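Local coordinates for protein possible thiamine biosynthesis enzyme (Candida albicans, PDB 2X7Q) that is of unknown function but has the periplasmic binding protein fold of the SsuA/TauA solute-binding family and may take part in thiamine biosynthesis, at residues I230-Y233 against N234-D238; I241-I244 against S245-D249; K256-T259 against K260-E263. The protein carries 1 engineered substitution. One frame throughout, in Å; residues are numbered along the deposited sequence.

Contact 1. Residues I230-Y233 against N234-D238; sequences IQYY and NEHVD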
loop_
_atom_site.group_PDB
_atom_site.type_symbol
_atom_site.label_atom_id
_atom_site.label_comp_id
_atom_site.label_asym_id
_atom_site.label_seq_id
_atom_site.Cartn_x
_atom_site.Cartn_y
_atom_site.Cartn_z
ATOM N N ILE A 230 -0.870 -17.065 -0.714
ATOM C CA ILE A 230 -0.793 -16.515 -2.059
ATOM C C ILE A 230 -1.010 -17.604 -3.106
ATOM O O ILE A 230 -1.719 -17.395 -4.090
ATOM C CB ILE A 230 0.567 -15.833 -2.310
ATOM C CG1 ILE A 230 0.693 -14.563 -1.466
ATOM C CG2 ILE A 230 0.738 -15.512 -3.783
ATOM C CD1 ILE A 230 2.001 -13.827 -1.659
ATOM N N GLN A 231 -0.396 -18.763 -2.893
ATOM C CA GLN A 231 -0.543 -19.880 -3.817
ATOM C C GLN A 231 -1.996 -20.344 -3.879
ATOM O O GLN A 231 -2.520 -20.612 -4.958
ATOM C CB GLN A 231 0.373 -21.041 -3.420
ATOM C CG GLN A 231 0.282 -22.245 -4.350
ATOM C CD GLN A 231 1.195 -23.382 -3.935
ATOM O OE1 GLN A 231 1.906 -23.291 -2.936
ATOM N NE2 GLN A 231 1.179 -24.462 -4.707
ATOM N N TYR A 232 -2.642 -20.437 -2.721
ATOM C CA TYR A 232 -4.045 -20.826 -2.668
ATOM C C TYR A 232 -4.891 -19.850 -3.475
ATOM O O TYR A 232 -5.709 -20.258 -4.294
ATOM C CB TYR A 232 -4.541 -20.885 -1.221
ATOM C CG TYR A 232 -5.941 -21.446 -1.084
ATOM C CD1 TYR A 232 -7.057 -20.628 -1.213
ATOM C CD2 TYR A 232 -6.146 -22.797 -0.835
ATOM C CE1 TYR A 232 -8.339 -21.142 -1.094
ATOM C CE2 TYR A 232 -7.421 -23.321 -0.714
ATOM C CZ TYR A 232 -8.511 -22.489 -0.845
ATOM O OH TYR A 232 -9.778 -23.006 -0.726
ATOM N N TYR A 233 -4.684 -18.559 -3.238
ATOM C CA TYR A 233 -5.383 -17.522 -3.984
ATOM C C TYR A 233 -5.212 -17.730 -5.482
ATOM O O TYR A 233 -6.184 -17.713 -6.234
ATOM C CB TYR A 233 -4.865 -16.138 -3.584
ATOM C CG TYR A 233 -5.249 -15.043 -4.555
ATOM C CD1 TYR A 233 -6.463 -14.376 -4.438
ATOM C CD2 TYR A 233 -4.401 -14.680 -5.594
ATOM C CE1 TYR A 233 -6.818 -13.380 -5.328
ATOM C CE2 TYR A 233 -4.746 -13.687 -6.488
ATOM C CZ TYR A 233 -5.955 -13.040 -6.349
ATOM O OH TYR A 233 -6.304 -12.050 -7.234
ATOM N N ASN A 234 -3.969 -17.927 -5.910
ATOM C CA ASN A 234 -3.661 -18.137 -7.318
ATOM C C ASN A 234 -4.401 -19.327 -7.917
ATOM O O ASN A 234 -4.734 -19.325 -9.101
ATOM C CB ASN A 234 -2.152 -18.311 -7.516
ATOM C CG ASN A 234 -1.396 -16.999 -7.446
ATOM O OD1 ASN A 234 -1.991 -15.922 -7.487
ATOM N ND2 ASN A 234 -0.074 -17.082 -7.349
ATOM N N GLU A 235 -4.655 -20.342 -7.097
ATOM C CA GLU A 235 -5.294 -21.567 -7.564
ATOM C C GLU A 235 -6.803 -21.555 -7.329
ATOM O O GLU A 235 -7.507 -22.482 -7.727
ATOM C CB GLU A 235 -4.666 -22.785 -6.880
ATOM C CG GLU A 235 -3.169 -22.925 -7.117
ATOM C CD GLU A 235 -2.562 -24.081 -6.348
ATOM O OE1 GLU A 235 -3.280 -24.696 -5.532
ATOM O OE2 GLU A 235 -1.365 -24.370 -6.554
ATOM N N HIS A 236 -7.294 -20.501 -6.682
ATOM C CA HIS A 236 -8.709 -20.402 -6.350
ATOM C C HIS A 236 -9.227 -18.977 -6.512
ATOM O O HIS A 236 -9.833 -18.423 -5.596
ATOM C CB HIS A 236 -8.957 -20.887 -4.920
ATOM C CG HIS A 236 -8.413 -22.256 -4.643
ATOM N ND1 HIS A 236 -9.152 -23.402 -4.830
ATOM C CD2 HIS A 236 -7.202 -22.656 -4.189
ATOM C CE1 HIS A 236 -8.419 -24.454 -4.501
ATOM N NE2 HIS A 236 -7.234 -24.028 -4.110
ATOM N N VAL A 237 -8.992 -18.391 -7.683
ATOM C CA VAL A 237 -9.476 -17.048 -7.981
ATOM C C VAL A 237 -10.996 -16.990 -7.871
ATOM O O VAL A 237 -11.560 -15.974 -7.463
ATOM C CB VAL A 237 -9.046 -16.596 -9.390
ATOM C CG1 VAL A 237 -9.624 -15.228 -9.715
ATOM C CG2 VAL A 237 -7.529 -16.576 -9.498
ATOM N N ASP A 238 -11.652 -18.091 -8.230
ATOM C CA ASP A 238 -13.104 -18.193 -8.134
ATOM C C ASP A 238 -13.613 -17.828 -6.740
ATOM O O ASP A 238 -14.527 -17.014 -6.595
ATOM C CB ASP A 238 -13.576 -19.597 -8.537
ATOM C CG ASP A 238 -12.799 -20.704 -7.845
ATOM O OD1 ASP A 238 -11.910 -20.397 -7.026
ATOM O OD2 ASP A 238 -13.080 -21.888 -8.122
#
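N234 N donates to I230 O over 2.9 Å at 163°, a regular i to i+4 helical bond, whereas one residue later E235 N makes only a weak bond to Q231 O. The following amide, H236 N, reaches back to Y233 O over 3.0 Å, an i to i+3 bond. This is the junction between helix 216-235 and helix 237-247, with H236 at the N-cap position of the second helix. Outside the turn, Q231 and E235 run side by side as extended chains, and Q231 NE2 gives a hydrogen bond of 3.1 Å to E235 OE2. The carboxylate oxygen is met from above its plane, while the bond stays close to the amide plane of Q231; the two flat groups are almost perpendicular. One residue further along each segment, the H236 imidazole stacks face to face on the Y232 ring, centroids 3.9 Å apart and planes at 22°. Y232 is set for this by CG lying anti to the backbone N (chi1 -173°), and its OH is hydrogen-bonded onward to E239. N234 OD1 approaches Y233 CD2 to 3.3 Å, with the amide and ring planes well inclined to each other.

Contact 2. Residues I241-I244 against S245-D249; sequences IEYI and SSNLD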
loop_
_atom_site.group_PDB
_atom_site.type_symbol
_atom_site.label_atom_id
_atom_site.label_comp_id
_atom_site.label_asym_id
_atom_site.label_seq_id
_atom_site.Cartn_x
_atom_site.Cartn_y
_atom_site.Cartn_z
ATOM N N ILE A 241 -12.869 -14.102 -5.816
ATOM C CA ILE A 241 -13.852 -13.170 -6.355
ATOM C C ILE A 241 -15.098 -13.114 -5.476
ATOM O O ILE A 241 -15.640 -12.038 -5.229
ATOM C CB ILE A 241 -14.254 -13.537 -7.799
ATOM C CG1 ILE A 241 -13.048 -13.441 -8.735
ATOM C CG2 ILE A 241 -15.373 -12.635 -8.283
ATOM C CD1 ILE A 241 -13.365 -13.777 -10.174
ATOM N N GLU A 242 -15.547 -14.275 -5.009
ATOM C CA GLU A 242 -16.720 -14.354 -4.148
ATOM C C GLU A 242 -16.458 -13.678 -2.806
ATOM O O GLU A 242 -17.283 -12.912 -2.320
ATOM C CB GLU A 242 -17.132 -15.813 -3.931
ATOM C CG GLU A 242 -18.393 -15.982 -3.093
ATOM C CD GLU A 242 -18.731 -17.440 -2.822
ATOM O OE1 GLU A 242 -17.802 -18.277 -2.822
ATOM O OE2 GLU A 242 -19.922 -17.746 -2.602
ATOM N N TYR A 243 -15.306 -13.973 -2.211
ATOM C CA TYR A 243 -14.934 -13.403 -0.921
ATOM C C TYR A 243 -14.864 -11.881 -0.975
ATOM O O TYR A 243 -15.420 -11.196 -0.120
ATOM C CB TYR A 243 -13.584 -13.958 -0.463
ATOM C CG TYR A 243 -12.950 -13.170 0.669
ATOM C CD1 TYR A 243 -13.401 -13.306 1.975
ATOM C CD2 TYR A 243 -11.901 -12.288 0.429
ATOM C CE1 TYR A 243 -12.827 -12.587 3.010
ATOM C CE2 TYR A 243 -11.317 -11.567 1.456
ATOM C CZ TYR A 243 -11.786 -11.722 2.743
ATOM O OH TYR A 243 -11.217 -11.011 3.771
ATOM N N ILE A 244 -14.172 -11.357 -1.982
ATOM C CA ILE A 244 -13.977 -9.918 -2.114
ATOM C C ILE A 244 -15.296 -9.181 -2.311
ATOM O O ILE A 244 -15.531 -8.147 -1.692
ATOM C CB ILE A 244 -13.045 -9.580 -3.295
ATOM C CG1 ILE A 244 -11.662 -10.191 -3.076
ATOM C CG2 ILE A 244 -12.944 -8.078 -3.482
ATOM C CD1 ILE A 244 -10.704 -9.954 -4.218
ATOM N N SER A 245 -16.155 -9.722 -3.168
ATOM C CA SER A 245 -17.408 -9.061 -3.511
ATOM C C SER A 245 -18.465 -9.191 -2.418
ATOM O O SER A 245 -19.417 -8.415 -2.379
ATOM C CB SER A 245 -17.950 -9.598 -4.839
ATOM O OG SER A 245 -18.180 -10.994 -4.773
ATOM N N SER A 246 -18.299 -10.168 -1.533
ATOM C CA SER A 246 -19.285 -10.420 -0.487
ATOM C C SER A 246 -18.880 -9.823 0.861
ATOM O O SER A 246 -19.702 -9.723 1.772
ATOM C CB SER A 246 -19.544 -11.922 -0.341
ATOM O OG SER A 246 -18.383 -12.603 0.093
ATOM N N ASN A 247 -17.616 -9.427 0.982
ATOM C CA ASN A 247 -17.107 -8.872 2.234
ATOM C C ASN A 247 -16.529 -7.467 2.087
ATOM O O ASN A 247 -16.415 -6.730 3.065
ATOM C CB ASN A 247 -16.057 -9.804 2.842
ATOM C CG ASN A 247 -16.640 -11.136 3.273
ATOM O OD1 ASN A 247 -17.107 -11.287 4.403
ATOM N ND2 ASN A 247 -16.614 -12.111 2.373
ATOM N N LEU A 248 -16.165 -7.101 0.862
ATOM C CA LEU A 248 -15.577 -5.791 0.604
ATOM C C LEU A 248 -16.401 -5.006 -0.415
ATOM O O LEU A 248 -17.249 -5.574 -1.106
ATOM C CB LEU A 248 -14.132 -5.942 0.128
ATOM C CG LEU A 248 -13.224 -6.762 1.051
ATOM C CD1 LEU A 248 -11.846 -6.955 0.433
ATOM C CD2 LEU A 248 -13.116 -6.115 2.424
ATOM N N ASP A 249 -16.152 -3.703 -0.500
ATOM C CA ASP A 249 -16.921 -2.836 -1.385
ATOM C C ASP A 249 -16.477 -2.965 -2.838
ATOM O O ASP A 249 -15.997 -2.001 -3.440
ATOM C CB ASP A 249 -16.824 -1.377 -0.940
ATOM C CG ASP A 249 -17.828 -0.487 -1.645
ATOM O OD1 ASP A 249 -19.015 -0.867 -1.711
ATOM O OD2 ASP A 249 -17.439 0.595 -2.129
#
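The C-terminal turn of helix 237-247 is closed here by side chains that fold back on its own backbone, in the residues just before L248 leaves helical geometry. S245 OG donates to I241 O over 2.8 Å, and S245 N reaches the same oxygen over 3.1 Å, so that one carbonyl accepts twice from a single residue. S246 repeats the pattern on E242 O: its OG bond is short, 2.7 Å, but its backbone N bond is weak. Both hydroxyls get there because OG sits between the backbone N and the carbonyl carbon (chi1 59° and 64°), turned back along the helix. N247 also reaches back, with its amide, though by a different first torsion. Its ND2 gives Y243 O a bond of 2.9 Å at 166°, lying in the carbonyl plane on a lone pair and in the plane of its own amide, while N247 N bonds weakly to that oxygen. ND2 also passes 3.5 Å from Y243 CD1. L248 N bonds I244 O over 2.8 Å, and L248 CD1 lies 4.2 Å from I244 CG2. Around this turn, I244 packs against W258 and I241 against K256 and T259 of helix 252-259, and Y243 stacks on F31 of helix 28-35; D249, past the helix end, makes a salt bridge to K183 of helix 178-186.

Contact 3. Residues K256-T259 against K260-E263; sequences KEWT and KTVE
W258 O is the centre of the contact, accepting three hydrogen bonds as the chain leaves helix 252-259. T261 OG1 approaches at 2.8 Å and is only slightly tilted from the carbonyl plane; T261 N, at 2.9 Å, comes from well above that plane; V262 N lies at 3.2 Å, nearly along the C=O axis. Three distinct directions of approach explain how one oxygen can serve all of them. The hydroxyl of T261 owes its place to a chi1 of 67°, which turns OG1 back over the T261 backbone toward W258 O, and it also hydrogen-bonds a bound glycerol, probably from the crystallisation liquor. With V262 drawn back in this way, its CG1 comes to rest over one face of the W258 six-membered ring, 3.7 Å from the centroid and 12° off the normal, a CH-pi contact. The two preceding carbonyls are also used: K256 O accepts from T259 OG1 over 2.6 Å, and E257 O from K260 N over 3.3 Å. K260 bends at its last two torsions, carrying NZ to 3.9 Å from K256 CG, although the ammonium nitrogens K256 NZ and K260 NZ remain 5.2 Å apart. Farther out, the W258 indole stacks on H25 and meets F26 and F179 edge to face; V262 also touches F26 and Y233. Beyond the turn, E263 is tied to K96 by backbone hydrogen bonds. Concentrating three donors on a carbonyl of the last helical turn pins the start of the loop, and the like charges of K256 and K260 probably repel mildly at the exposed surface.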
loop_
_atom_site.group_PDB
_atom_site.type_symbol
_atom_site.label_atom_id
_atom_site.label_comp_id
_atom_site.label_asym_id
_atom_site.label_seq_id
_atom_site.Cartn_x
_atom_site.Cartn_y
_atom_site.Cartn_z
ATOM N N LYS A 256 -13.428 -9.305 -10.366
ATOM C CA LYS A 256 -12.874 -10.187 -11.387
ATOM C C LYS A 256 -11.846 -9.461 -12.247
ATOM O O LYS A 256 -10.771 -9.990 -12.517
ATOM C CB LYS A 256 -13.987 -10.757 -12.268
ATOM C CG LYS A 256 -13.491 -11.665 -13.378
ATOM C CD LYS A 256 -14.640 -12.187 -14.224
ATOM C CE LYS A 256 -14.132 -13.088 -15.341
ATOM N NZ LYS A 256 -15.249 -13.614 -16.178
ATOM N N GLU A 257 -12.184 -8.250 -12.676
ATOM C CA GLU A 257 -11.278 -7.451 -13.492
ATOM C C GLU A 257 -9.957 -7.220 -12.767
ATOM O O GLU A 257 -8.892 -7.255 -13.378
ATOM C CB GLU A 257 -11.923 -6.112 -13.860
ATOM C CG GLU A 257 -11.077 -5.243 -14.774
ATOM C CD GLU A 257 -11.733 -3.912 -15.086
ATOM O OE1 GLU A 257 -12.930 -3.748 -14.769
ATOM O OE2 GLU A 257 -11.051 -3.031 -15.651
ATOM N N TRP A 258 -10.034 -6.991 -11.460
ATOM C CA TRP A 258 -8.848 -6.740 -10.649
ATOM C C TRP A 258 -7.914 -7.948 -10.591
ATOM O O TRP A 258 -6.695 -7.795 -10.643
ATOM C CB TRP A 258 -9.252 -6.311 -9.238
ATOM C CG TRP A 258 -8.114 -6.310 -8.263
ATOM C CD1 TRP A 258 -7.170 -5.339 -8.104
ATOM C CD2 TRP A 258 -7.798 -7.333 -7.310
ATOM N NE1 TRP A 258 -6.288 -5.692 -7.111
ATOM C CE2 TRP A 258 -6.654 -6.914 -6.608
ATOM C CE3 TRP A 258 -8.377 -8.565 -6.985
ATOM C CZ2 TRP A 258 -6.073 -7.679 -5.600
ATOM C CZ3 TRP A 258 -7.799 -9.323 -5.986
ATOM C CH2 TRP A 258 -6.661 -8.878 -5.304
ATOM N N THR A 259 -8.485 -9.145 -10.491
ATOM C CA THR A 259 -7.686 -10.363 -10.384
ATOM C C THR A 259 -6.789 -10.568 -11.600
ATOM O O THR A 259 -5.806 -11.306 -11.537
ATOM C CB THR A 259 -8.571 -11.616 -10.207
ATOM O OG1 THR A 259 -9.334 -11.841 -11.399
ATOM C CG2 THR A 259 -9.513 -11.447 -9.025
ATOM N N LYS A 260 -7.135 -9.918 -12.707
ATOM C CA LYS A 260 -6.387 -10.072 -13.950
ATOM C C LYS A 260 -5.307 -9.003 -14.110
ATOM O O LYS A 260 -4.676 -8.900 -15.162
ATOM C CB LYS A 260 -7.332 -10.052 -15.155
ATOM C CG LYS A 260 -8.291 -11.239 -15.223
ATOM C CD LYS A 260 -8.903 -11.392 -16.613
ATOM C CE LYS A 260 -9.883 -10.271 -16.938
ATOM N NZ LYS A 260 -11.152 -10.385 -16.167
ATOM N N THR A 261 -5.096 -8.213 -13.063
ATOM C CA THR A 261 -4.077 -7.167 -13.084
ATOM C C THR A 261 -3.072 -7.345 -11.951
ATOM O O THR A 261 -1.946 -6.852 -12.026
ATOM C CB THR A 261 -4.706 -5.761 -12.965
ATOM O OG1 THR A 261 -5.296 -5.604 -11.668
ATOM C CG2 THR A 261 -5.764 -5.556 -14.036
ATOM N N VAL A 262 -3.485 -8.050 -10.902
ATOM C CA VAL A 262 -2.648 -8.214 -9.717
ATOM C C VAL A 262 -1.762 -9.451 -9.775
ATOM O O VAL A 262 -2.174 -10.499 -10.268
ATOM C CB VAL A 262 -3.498 -8.267 -8.429
ATOM C CG1 VAL A 262 -4.479 -9.423 -8.479
ATOM C CG2 VAL A 262 -2.610 -8.362 -7.199
ATOM N N GLU A 263 -0.535 -9.312 -9.281
ATOM C CA GLU A 263 0.372 -10.444 -9.136
ATOM C C GLU A 263 1.048 -10.412 -7.772
ATOM O O GLU A 263 2.008 -9.672 -7.565
ATOM C CB GLU A 263 1.434 -10.453 -10.237
ATOM C CG GLU A 263 2.404 -11.625 -10.128
ATOM C CD GLU A 263 3.586 -11.508 -11.068
ATOM O OE1 GLU A 263 3.915 -10.376 -11.478
ATOM O OE2 GLU A 263 4.197 -12.549 -11.389
#

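In the fold
Along the chain the three contacts come in series, none nested in or crossing another. Contact 1 closes the turn from helix 216-235 into helix 237-247, contact 2 ends that second helix, and contact 3 ends helix 252-259, where the chain enters the loop leading to helix 275-289. Their centres lie about 12 to 14 Å apart, on the same side of the chain's centre. Contacts 1 and 2 adjoin only in sequence; contact 3 touches both. Y233 OH lies 3.4 Å from W258 CZ3 and from V262 CG1, while I244 CD1 comes within 3.5 Å of W258 CZ3. W258 therefore ties helix 252-259 to both preceding helices.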